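Local coordinates for protein endopolygalacturonase (PDB 1K5C) that probably hydrolyses the alpha-1,4 linkages between galacturonosyl units of polygalacturonate, at residues Y84-G89 / T94-P99. Numbering follows the deposited sequence.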
loop_
_atom_site.group_PDB
_atom_site.type_symbol
_atom_site.label_atom_id
_atom_site.label_comp_id
_atom_site.label_asym_id
_atom_site.label_seq_id
_atom_site.Cartn_x
_atom_site.Cartn_y
_atom_site.Cartn_z
ATOM N N TYR A 84 5.205 13.589 15.364
ATOM C CA TYR A 84 4.534 14.382 14.318
ATOM C C TYR A 84 3.016 14.235 14.369
ATOM O O TYR A 84 2.298 15.152 14.020
ATOM C CB TYR A 84 4.993 13.921 12.973
ATOM C CG TYR A 84 6.502 13.883 12.695
ATOM C CD1 TYR A 84 7.135 14.931 12.050
ATOM C CD2 TYR A 84 7.230 12.769 13.083
ATOM C CE1 TYR A 84 8.523 14.877 11.823
ATOM C CE2 TYR A 84 8.611 12.678 12.812
ATOM C CZ TYR A 84 9.230 13.745 12.159
ATOM O OH TYR A 84 10.568 13.673 11.830
ATOM N N TRP A 85 2.517 13.012 14.690
ATOM C CA TRP A 85 1.085 12.723 14.490
ATOM C C TRP A 85 0.209 13.707 15.225
ATOM O O TRP A 85 0.403 13.989 16.415
ATOM C CB TRP A 85 0.794 11.307 15.014
ATOM C CG TRP A 85 1.489 10.210 14.278
ATOM C CD1 TRP A 85 1.902 10.207 12.964
ATOM C CD2 TRP A 85 1.842 8.927 14.827
ATOM N NE1 TRP A 85 2.488 8.991 12.668
ATOM C CE2 TRP A 85 2.488 8.207 13.793
ATOM C CE3 TRP A 85 1.723 8.351 16.094
ATOM C CZ2 TRP A 85 2.984 6.905 13.977
ATOM C CZ3 TRP A 85 2.237 7.061 16.288
ATOM C CH2 TRP A 85 2.862 6.363 15.239
ATOM N N ASP A 86 -0.836 14.153 14.521
ATOM C CA ASP A 86 -1.742 15.163 15.086
ATOM C C ASP A 86 -3.188 14.919 14.621
ATOM O O ASP A 86 -4.016 15.848 14.743
ATOM C CB ASP A 86 -1.293 16.550 14.726
ATOM C CG ASP A 86 -1.401 16.871 13.255
ATOM O OD1 ASP A 86 -1.605 15.937 12.472
ATOM O OD2 ASP A 86 -1.265 18.078 12.857
ATOM N N GLY A 87 -3.491 13.762 14.077
ATOM C CA GLY A 87 -4.813 13.446 13.580
ATOM C C GLY A 87 -5.065 13.909 12.163
ATOM O O GLY A 87 -6.111 13.565 11.592
ATOM N N LYS A 88 -4.170 14.731 11.575
ATOM C CA LYS A 88 -4.433 15.347 10.276
ATOM C C LYS A 88 -3.538 14.790 9.164
ATOM O O LYS A 88 -3.798 15.071 7.988
ATOM C CB LYS A 88 -4.277 16.869 10.371
ATOM C CG LYS A 88 -5.309 17.476 11.344
ATOM C CD LYS A 88 -5.091 18.985 11.474
ATOM C CE LYS A 88 -6.179 19.560 12.391
ATOM N NZ LYS A 88 -5.877 20.991 12.801
ATOM N N GLY A 89 -2.501 14.045 9.520
ATOM C CA GLY A 89 -1.697 13.418 8.419
ATOM C C GLY A 89 -1.191 14.456 7.456
ATOM O O GLY A 89 -0.715 15.549 7.824
ATOM N N THR A 94 0.546 19.573 11.320
ATOM C CA THR A 94 2.011 19.553 11.356
ATOM C C THR A 94 2.569 18.966 10.039
ATOM O O THR A 94 1.952 18.098 9.394
ATOM C CB THR A 94 2.501 18.695 12.530
ATOM O OG1 THR A 94 1.997 17.376 12.383
ATOM C CG2 THR A 94 2.067 19.288 13.893
ATOM N N HIS A 95 3.778 19.432 9.678
ATOM C CA HIS A 95 4.462 18.788 8.546
ATOM C C HIS A 95 4.752 17.340 8.860
ATOM O O HIS A 95 5.244 17.035 9.957
ATOM C CB HIS A 95 5.773 19.561 8.322
ATOM C CG HIS A 95 6.610 18.915 7.281
ATOM N ND1 HIS A 95 7.730 18.155 7.550
ATOM C CD2 HIS A 95 6.518 18.975 5.944
ATOM C CE1 HIS A 95 8.301 17.766 6.413
ATOM N NE2 HIS A 95 7.566 18.265 5.376
ATOM N N LYS A 96 4.476 16.439 7.925
ATOM C CA LYS A 96 4.819 15.029 8.053
ATOM C C LYS A 96 5.834 14.669 6.961
ATOM O O LYS A 96 5.445 14.658 5.780
ATOM C CB LYS A 96 3.589 14.108 7.897
ATOM C CG LYS A 96 2.298 14.580 8.577
ATOM C CD LYS A 96 2.448 14.670 10.092
ATOM C CE LYS A 96 1.092 14.868 10.834
ATOM N NZ LYS A 96 0.292 16.047 10.381
ATOM N N PRO A 97 7.080 14.296 7.239
ATOM C CA PRO A 97 7.950 13.807 6.180
ATOM C C PRO A 97 7.344 12.534 5.557
ATOM O O PRO A 97 7.073 11.563 6.278
ATOM C CB PRO A 97 9.262 13.512 6.920
ATOM C CG PRO A 97 9.240 14.398 8.171
ATOM C CD PRO A 97 7.750 14.396 8.540
ATOM N N HIS A 98 7.144 12.565 4.243
ATOM C CA HIS A 98 6.510 11.408 3.601
ATOM C C HIS A 98 6.934 11.356 2.141
ATOM O O HIS A 98 7.226 12.429 1.557
ATOM C CB HIS A 98 4.978 11.436 3.715
ATOM C CG HIS A 98 4.333 12.541 2.920
ATOM N ND1 HIS A 98 3.717 12.401 1.698
ATOM C CD2 HIS A 98 4.279 13.878 3.246
ATOM C CE1 HIS A 98 3.264 13.602 1.314
ATOM N NE2 HIS A 98 3.603 14.466 2.204
ATOM N N PRO A 99 6.973 10.177 1.538
ATOM C CA PRO A 99 6.958 8.871 2.239
ATOM C C PRO A 99 8.169 8.796 3.157
ATOM O O PRO A 99 9.119 9.594 3.054
ATOM C CB PRO A 99 7.036 7.866 1.067
ATOM C CG PRO A 99 7.879 8.590 0.052
ATOM C CD PRO A 99 7.415 10.036 0.143
#
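K96 reaches from segment 94-99 into the bend of 84-89, where its ammonium meets D86 and G89. Beyond CB, K96 CG passes 3.3 Å from G89 O, CD lies against Y84 CB, and CE touches both Y84 O and D86 OD1. Bends at chi2 (-63°) and chi4 (-55°) fold the chain so that NZ ends among oxygens. K96 NZ forms a salt bridge with D86 OD1 at 2.8 Å, approaching from above the carboxylate plane, and hydrogen bonds to the carbonyls G89 O and T94 O, with a weak one to T94 OG1. From the opposite face of the carboxylate, K88 N donates to D86 OD1 and closes an Asx turn. The other carboxylate oxygen, D86 OD2, accepts from T94 N at 2.8 Å, while T94 OG1 donates to Y84 O at the same length. A methionine in place of K96 would probably leave the D86 carboxylate without its countercharge and the carbonyls of G89 and T94 without this donor. Next to this polar cluster, P97 CD meets the Y84 ring obliquely, 3.4 Å from Y84 CE1, and H95 O lies at the ring edge; Y84 OH is hydrogen-bonded to the backbone N of T54. The contact joins two parts of one long loop between strands 76-78 and 101-104 of the right-handed parallel beta-helix of family 28, with G89 beside the galacturonate-binding N151.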